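Local coordinates for flagellar hook associated protein type 3 FlgL (Legionella pneumophila subsp. pneumophila, PDB 5YTI), which is a flagellin-family component of the bacterial flagellum, probably with a structural role as one of the proteins associated with the hook, at residues 87-98 / 324-335; 222-230 / 280-290. All blocks are in the same frame, centred on the assembly; numbering follows the deposited sequence.

Contact 1: 87-98 / 324-335; sequences LHRLREIQIQAG and NNQLLAQIDSAL
Two antiparallel helices pack side by side here, L87, R91 and Q94 of helix 49-96 facing L335, I331 and L328 of helix 316-374 in the largely buried interior of the helical part of the chain. Their short segments run at 168° with axes 9.7 Å apart. I331 lies at the middle: its CG2 rests on CB of R91, 3.7 Å away, while CD1 touches both CD2 of L87 and CB of L90. R91 packs as a knob into the hole formed by L328, I331, D332 and L335, a knobs-into-holes contact between antiparallel helices as in helical bundles, and segment 87-98 belongs to the flagellin N-terminal helical region. With CG anti to the backbone N (chi1 161°) and the chain extended as far as NE, R91 brings NH1 to D332 OD1 at 2.7 Å in a salt bridge, the guanidinium and carboxylate planes 23° apart. F219 of the second subunit packs on the same arginine. Towards the C-terminal end of 87-98 the contact turns polar. Q94, its chain bent at chi2, donates a hydrogen bond from NE2 to N324 OD1 (2.8 Å), approaching the oxygen from above its carbonyl plane, and M303 of helix 296-307 touches the Q94 side chain.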
# COMPACT_ATOMS: atom_id res chain seq x y z
N LEU A 87 14.31 7.49 -8.52
CA LEU A 87 14.11 7.22 -7.12
C LEU A 87 15.38 6.83 -6.48
O LEU A 87 15.54 7.04 -5.29
CB LEU A 87 13.12 6.11 -6.93
CG LEU A 87 11.69 6.59 -7.22
CD1 LEU A 87 10.76 5.44 -7.59
CD2 LEU A 87 11.18 7.36 -6.00
N HIS A 88 16.29 6.22 -7.24
CA HIS A 88 17.56 5.76 -6.67
C HIS A 88 18.39 6.93 -6.17
O HIS A 88 19.12 6.85 -5.17
CB HIS A 88 18.38 4.93 -7.68
CG HIS A 88 18.13 3.46 -7.58
ND1 HIS A 88 18.20 2.62 -8.67
CD2 HIS A 88 17.76 2.69 -6.52
CE1 HIS A 88 17.92 1.38 -8.28
NE2 HIS A 88 17.63 1.40 -6.99
N ARG A 89 18.23 8.03 -6.90
CA ARG A 89 18.92 9.27 -6.65
C ARG A 89 18.18 9.98 -5.54
O ARG A 89 18.81 10.44 -4.59
CB ARG A 89 19.00 10.12 -7.95
CG ARG A 89 19.62 11.52 -7.83
CD ARG A 89 21.03 11.55 -7.22
NE ARG A 89 21.42 12.92 -6.86
CZ ARG A 89 22.22 13.25 -5.84
NH1 ARG A 89 22.77 12.33 -5.07
NH2 ARG A 89 22.49 14.53 -5.58
N LEU A 90 16.85 10.05 -5.62
CA LEU A 90 16.09 10.60 -4.50
C LEU A 90 16.49 9.91 -3.19
O LEU A 90 16.40 10.49 -2.11
CB LEU A 90 14.59 10.49 -4.75
CG LEU A 90 14.04 11.49 -5.78
CD1 LEU A 90 12.72 11.03 -6.35
CD2 LEU A 90 13.91 12.88 -5.17
N ARG A 91 16.93 8.66 -3.27
CA ARG A 91 17.29 7.94 -2.06
C ARG A 91 18.67 8.37 -1.59
O ARG A 91 18.91 8.50 -0.39
CB ARG A 91 17.22 6.43 -2.30
CG ARG A 91 17.99 5.69 -1.25
CD ARG A 91 17.60 4.25 -1.08
NE ARG A 91 18.41 3.71 0.01
CZ ARG A 91 18.12 2.61 0.67
NH1 ARG A 91 17.04 1.89 0.32
NH2 ARG A 91 18.90 2.21 1.65
N GLU A 92 19.59 8.56 -2.54
CA GLU A 92 20.92 9.11 -2.23
C GLU A 92 20.70 10.44 -1.54
O GLU A 92 21.12 10.63 -0.39
CB GLU A 92 21.77 9.31 -3.50
CG GLU A 92 22.30 8.04 -4.18
CD GLU A 92 23.18 8.28 -5.41
OE1 GLU A 92 22.74 8.72 -6.50
OE2 GLU A 92 24.37 7.97 -5.29
N ILE A 93 19.97 11.34 -2.20
CA ILE A 93 19.56 12.63 -1.61
C ILE A 93 18.96 12.51 -0.20
O ILE A 93 19.44 13.17 0.71
CB ILE A 93 18.56 13.41 -2.50
CG1 ILE A 93 19.26 13.92 -3.76
CG2 ILE A 93 17.98 14.60 -1.75
CD1 ILE A 93 18.36 14.65 -4.75
N GLN A 94 17.95 11.67 -0.00
CA GLN A 94 17.33 11.58 1.33
C GLN A 94 18.32 11.20 2.39
O GLN A 94 18.18 11.64 3.52
CB GLN A 94 16.13 10.61 1.40
CG GLN A 94 15.34 10.62 2.72
CD GLN A 94 15.13 12.00 3.33
OE1 GLN A 94 14.86 12.98 2.64
NE2 GLN A 94 15.25 12.08 4.63
N ILE A 95 19.33 10.40 2.03
CA ILE A 95 20.27 9.95 3.04
C ILE A 95 21.17 11.07 3.55
O ILE A 95 21.41 11.14 4.74
CB ILE A 95 21.13 8.79 2.55
CG1 ILE A 95 20.54 7.49 3.09
CG2 ILE A 95 22.56 8.95 3.06
CD1 ILE A 95 21.08 6.26 2.40
N GLN A 96 21.64 11.93 2.65
CA GLN A 96 22.41 13.12 3.03
C GLN A 96 21.58 14.08 3.89
O GLN A 96 22.10 14.72 4.84
CB GLN A 96 22.88 13.93 1.82
CG GLN A 96 23.02 13.20 0.51
CD GLN A 96 24.33 12.49 0.37
OE1 GLN A 96 24.37 11.29 0.06
NE2 GLN A 96 25.43 13.21 0.58
N ALA A 97 20.28 14.18 3.57
CA ALA A 97 19.37 15.05 4.31
C ALA A 97 19.35 14.67 5.78
O ALA A 97 18.93 15.46 6.64
CB ALA A 97 17.98 14.99 3.73
N GLY A 98 19.80 13.46 6.07
CA GLY A 98 19.95 13.01 7.43
C GLY A 98 21.38 13.04 7.90
O GLY A 98 21.67 12.55 8.99
N ASN A 324 13.01 12.46 8.48
CA ASN A 324 13.97 11.87 7.52
C ASN A 324 13.79 10.36 7.47
O ASN A 324 13.63 9.81 6.38
CB ASN A 324 15.43 12.13 7.90
CG ASN A 324 15.94 13.49 7.47
OD1 ASN A 324 15.46 14.11 6.50
ND2 ASN A 324 16.98 13.94 8.17
N ASN A 325 13.83 9.70 8.64
CA ASN A 325 13.65 8.25 8.74
C ASN A 325 12.40 7.75 8.05
O ASN A 325 12.38 6.64 7.47
CB ASN A 325 13.52 7.83 10.19
CG ASN A 325 14.84 7.72 10.87
OD1 ASN A 325 15.57 8.70 10.91
ND2 ASN A 325 15.17 6.52 11.40
N GLN A 326 11.35 8.56 8.14
CA GLN A 326 10.07 8.19 7.52
C GLN A 326 10.21 8.27 6.02
O GLN A 326 9.84 7.35 5.31
CB GLN A 326 8.90 9.07 8.02
CG GLN A 326 8.57 8.85 9.49
CD GLN A 326 7.55 7.78 9.69
OE1 GLN A 326 6.46 7.88 9.14
NE2 GLN A 326 7.86 6.76 10.51
N LEU A 327 10.79 9.37 5.56
CA LEU A 327 10.88 9.62 4.13
C LEU A 327 11.82 8.62 3.48
O LEU A 327 11.68 8.33 2.31
CB LEU A 327 11.31 11.06 3.85
CG LEU A 327 10.25 12.13 4.12
CD1 LEU A 327 10.88 13.51 3.98
CD2 LEU A 327 9.08 12.01 3.16
N LEU A 328 12.74 8.05 4.23
CA LEU A 328 13.57 7.05 3.64
C LEU A 328 12.72 5.82 3.43
O LEU A 328 12.79 5.18 2.41
CB LEU A 328 14.70 6.72 4.58
CG LEU A 328 15.67 5.70 4.06
CD1 LEU A 328 16.36 6.24 2.80
CD2 LEU A 328 16.67 5.42 5.17
N ALA A 329 11.88 5.50 4.40
CA ALA A 329 11.06 4.29 4.25
C ALA A 329 10.13 4.42 3.06
O ALA A 329 9.83 3.44 2.39
CB ALA A 329 10.26 4.01 5.51
N GLN A 330 9.68 5.63 2.79
CA GLN A 330 8.69 5.82 1.73
C GLN A 330 9.27 5.75 0.34
O GLN A 330 8.68 5.13 -0.55
CB GLN A 330 7.94 7.13 1.95
CG GLN A 330 7.01 7.00 3.14
CD GLN A 330 6.15 8.22 3.36
OE1 GLN A 330 5.63 8.40 4.46
NE2 GLN A 330 5.96 9.06 2.31
N ILE A 331 10.40 6.42 0.17
CA ILE A 331 11.24 6.23 -0.99
C ILE A 331 11.50 4.75 -1.23
O ILE A 331 11.42 4.33 -2.37
CB ILE A 331 12.59 6.90 -0.82
CG1 ILE A 331 12.49 8.36 -1.16
CG2 ILE A 331 13.60 6.25 -1.74
CD1 ILE A 331 11.73 8.63 -2.44
N ASP A 332 11.80 3.97 -0.19
CA ASP A 332 12.05 2.55 -0.37
C ASP A 332 10.79 1.81 -0.71
O ASP A 332 10.79 1.03 -1.66
CB ASP A 332 12.65 1.91 0.88
CG ASP A 332 14.10 2.32 1.10
OD1 ASP A 332 14.62 3.06 0.23
OD2 ASP A 332 14.71 1.91 2.12
N SER A 333 9.72 2.02 0.06
CA SER A 333 8.43 1.38 -0.20
C SER A 333 8.07 1.50 -1.68
O SER A 333 7.47 0.59 -2.26
CB SER A 333 7.33 2.03 0.63
OG SER A 333 7.11 1.37 1.87
N ALA A 334 8.46 2.63 -2.27
CA ALA A 334 8.14 2.97 -3.61
C ALA A 334 9.14 2.38 -4.58
O ALA A 334 8.79 1.99 -5.68
CB ALA A 334 8.13 4.48 -3.76
N LEU A 335 10.40 2.37 -4.22
CA LEU A 335 11.34 1.62 -5.00
C LEU A 335 10.78 0.22 -5.09
O LEU A 335 10.65 -0.30 -6.16
CB LEU A 335 12.70 1.57 -4.35
CG LEU A 335 13.72 2.53 -4.94
CD1 LEU A 335 14.81 2.77 -3.92
CD2 LEU A 335 14.28 1.96 -6.23

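Contact 2: 222-230 / 280-290; sequences DNYTMTFAL and PKAGDSFSISP
F228 and P280 meet at one end of an antiparallel strand pair, 224-230 with 285-290, two neighbouring inner strands of a five-stranded antiparallel sheet. Y224 with I288 and M226 with F286 are hydrogen-bonded pairs; T225 with S287 and T227 with S285 are the non-hydrogen-bonded pairs between and beyond them. The F228 ring, its CG anti to the carbonyl carbon (chi1 -56°), takes CG of P280 over one face, a CH-pi contact 4.1 Å from the ring centroid. At its edge, CE2 lies 3.7 Å from CD2 of F286, so the two phenyl rings meet at their rims and are not stacked. Y224, M226, F286 and I288 share one face of the sheet. There CB of Y224 sits 3.9 Å from CB of I288, and the tyrosine ring has I288 O at its edge, while its hydroxyl is hydrogen-bonded to N270 and V220 O. M226, a selenomethionine, brings CB to within 4.2 Å of I288 CD1; its chain runs extended through chi2, bends at chi3 and packs against I267 of strand 266-269. The other face carries T225, T227, S285 and S287, with T227 CG2 against S285 CB and S285 OG bonded to T198. Just before strand 285-290, a type II turn from K281 to D284 lies against F228, whose carbonyl O accepts the N-H of G283 at 2.6 Å.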
# COMPACT_ATOMS: atom_id res chain seq x y z
N ASP A 222 -4.19 1.63 15.57
CA ASP A 222 -4.76 2.70 16.38
C ASP A 222 -4.02 4.01 16.11
O ASP A 222 -2.96 4.03 15.50
CB ASP A 222 -4.68 2.34 17.87
CG ASP A 222 -5.69 3.11 18.77
OD1 ASP A 222 -6.42 3.99 18.25
OD2 ASP A 222 -5.72 2.83 20.02
N ASN A 223 -4.60 5.10 16.57
CA ASN A 223 -3.94 6.41 16.62
C ASN A 223 -3.33 6.60 18.01
O ASN A 223 -4.03 6.76 19.05
CB ASN A 223 -4.95 7.51 16.32
CG ASN A 223 -5.25 7.65 14.87
OD1 ASN A 223 -4.38 8.00 14.13
ND2 ASN A 223 -6.47 7.41 14.47
N TYR A 224 -2.00 6.60 18.02
CA TYR A 224 -1.24 6.54 19.26
C TYR A 224 -0.58 7.86 19.50
O TYR A 224 -0.23 8.56 18.58
CB TYR A 224 -0.17 5.42 19.19
CG TYR A 224 -0.73 4.01 19.20
CD1 TYR A 224 -1.03 3.39 20.38
CD2 TYR A 224 -0.96 3.31 18.02
CE1 TYR A 224 -1.55 2.10 20.40
CE2 TYR A 224 -1.47 2.03 18.02
CZ TYR A 224 -1.77 1.42 19.21
OH TYR A 224 -2.29 0.12 19.24
N THR A 225 -0.41 8.20 20.76
CA THR A 225 0.30 9.37 21.13
C THR A 225 1.35 8.98 22.16
O THR A 225 1.06 8.29 23.16
CB THR A 225 -0.68 10.42 21.65
OG1 THR A 225 -1.88 10.38 20.84
CG2 THR A 225 -0.03 11.82 21.63
N MSE A 226 2.58 9.38 21.87
CA MSE A 226 3.72 9.10 22.73
C MSE A 226 4.09 10.41 23.37
O MSE A 226 4.36 11.41 22.69
CB MSE A 226 4.89 8.56 21.91
CG MSE A 226 6.08 8.12 22.77
SE MSE A 226 7.65 7.60 21.69
CE MSE A 226 7.25 5.71 22.03
N THR A 227 4.12 10.40 24.69
CA THR A 227 4.26 11.62 25.45
C THR A 227 5.40 11.35 26.44
O THR A 227 5.37 10.34 27.18
CB THR A 227 2.89 12.00 26.12
OG1 THR A 227 2.07 10.83 26.25
CG2 THR A 227 2.05 12.98 25.26
N PHE A 228 6.43 12.19 26.42
CA PHE A 228 7.51 12.12 27.41
C PHE A 228 7.21 13.01 28.63
O PHE A 228 6.91 14.20 28.49
CB PHE A 228 8.87 12.52 26.78
CG PHE A 228 9.23 11.69 25.58
CD1 PHE A 228 9.86 10.49 25.72
CD2 PHE A 228 8.88 12.10 24.32
CE1 PHE A 228 10.13 9.70 24.63
CE2 PHE A 228 9.15 11.32 23.22
CZ PHE A 228 9.77 10.11 23.37
N ALA A 229 7.26 12.45 29.83
CA ALA A 229 7.07 13.28 31.02
C ALA A 229 7.73 12.69 32.27
O ALA A 229 8.54 11.75 32.17
CB ALA A 229 5.58 13.59 31.24
N LEU A 230 7.37 13.23 33.45
CA LEU A 230 8.14 13.06 34.70
C LEU A 230 7.60 12.10 35.76
O LEU A 230 6.41 12.04 36.07
CB LEU A 230 8.37 14.43 35.36
CG LEU A 230 9.25 15.38 34.54
CD1 LEU A 230 9.18 16.79 35.11
CD2 LEU A 230 10.69 14.86 34.46
N PRO A 280 14.88 14.21 24.89
CA PRO A 280 13.69 15.04 24.93
C PRO A 280 13.53 15.78 26.25
O PRO A 280 14.23 15.48 27.22
CB PRO A 280 12.55 14.03 24.79
CG PRO A 280 13.10 12.74 25.29
CD PRO A 280 14.56 12.78 24.95
N LYS A 281 12.61 16.75 26.26
CA LYS A 281 12.13 17.43 27.47
C LYS A 281 10.72 16.92 27.76
O LYS A 281 10.06 16.42 26.85
CB LYS A 281 12.04 18.94 27.25
CG LYS A 281 13.27 19.59 26.64
CD LYS A 281 14.32 19.86 27.68
CE LYS A 281 15.00 21.18 27.37
NZ LYS A 281 16.15 21.33 28.29
N ALA A 282 10.24 17.07 28.99
CA ALA A 282 8.85 16.67 29.30
C ALA A 282 7.89 17.42 28.39
O ALA A 282 8.14 18.58 28.03
CB ALA A 282 8.51 16.93 30.75
N GLY A 283 6.81 16.75 28.00
CA GLY A 283 5.76 17.36 27.17
C GLY A 283 5.95 17.19 25.67
O GLY A 283 4.99 17.29 24.89
N ASP A 284 7.19 16.96 25.25
CA ASP A 284 7.45 16.60 23.87
C ASP A 284 6.58 15.40 23.53
O ASP A 284 6.27 14.56 24.40
CB ASP A 284 8.93 16.29 23.65
CG ASP A 284 9.79 17.55 23.64
OD1 ASP A 284 9.22 18.64 23.83
OD2 ASP A 284 11.02 17.46 23.44
N SER A 285 6.14 15.33 22.28
CA SER A 285 5.26 14.24 21.88
C SER A 285 5.44 13.88 20.42
O SER A 285 5.84 14.72 19.59
CB SER A 285 3.79 14.59 22.17
OG SER A 285 3.46 15.88 21.66
N PHE A 286 5.16 12.61 20.14
CA PHE A 286 5.05 12.12 18.77
C PHE A 286 3.71 11.38 18.56
O PHE A 286 3.12 10.83 19.48
CB PHE A 286 6.22 11.20 18.44
CG PHE A 286 7.57 11.87 18.52
CD1 PHE A 286 8.06 12.62 17.46
CD2 PHE A 286 8.37 11.73 19.62
CE1 PHE A 286 9.30 13.23 17.52
CE2 PHE A 286 9.61 12.33 19.69
CZ PHE A 286 10.09 13.08 18.64
N SER A 287 3.24 11.40 17.32
CA SER A 287 1.99 10.72 16.99
C SER A 287 2.28 9.50 16.14
O SER A 287 3.20 9.52 15.30
CB SER A 287 1.10 11.66 16.20
OG SER A 287 0.00 10.94 15.73
N ILE A 288 1.53 8.42 16.34
CA ILE A 288 1.78 7.17 15.60
C ILE A 288 0.50 6.50 15.09
O ILE A 288 -0.40 6.12 15.86
CB ILE A 288 2.55 6.15 16.46
CG1 ILE A 288 3.77 6.80 17.12
CG2 ILE A 288 2.96 4.97 15.61
CD1 ILE A 288 4.05 6.22 18.47
N SER A 289 0.43 6.29 13.79
CA SER A 289 -0.85 6.16 13.13
C SER A 289 -0.79 5.15 12.01
O SER A 289 0.24 5.00 11.35
CB SER A 289 -1.20 7.53 12.59
OG SER A 289 -0.01 8.34 12.47
N PRO A 290 -1.89 4.44 11.76
CA PRO A 290 -1.89 3.48 10.65
C PRO A 290 -1.37 4.07 9.34
O PRO A 290 -1.47 5.25 9.10
CB PRO A 290 -3.36 3.11 10.49
CG PRO A 290 -4.12 4.05 11.37
CD PRO A 290 -3.19 4.49 12.44

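Contact 1 joins helices 49-96 and 316-374 of the elongated helical part, whereas contact 2 lies in the five-stranded sheet, further from the centre of the chain. Their centres are 24 Å apart and their nearest atoms about 7 Å, without touching. After helix 49-96 the chain forms helix 104-125, then the strands, then helix 296-307, before helix 316-374 comes to lie against the C-terminal end of the first helix. The sheet-forming region thus lies, in sequence, between the two long helices. Contact 1 brings together helices from the two ends of the modelled chain, while contact 2 holds together two strands of the intervening region; both touch the second subunit.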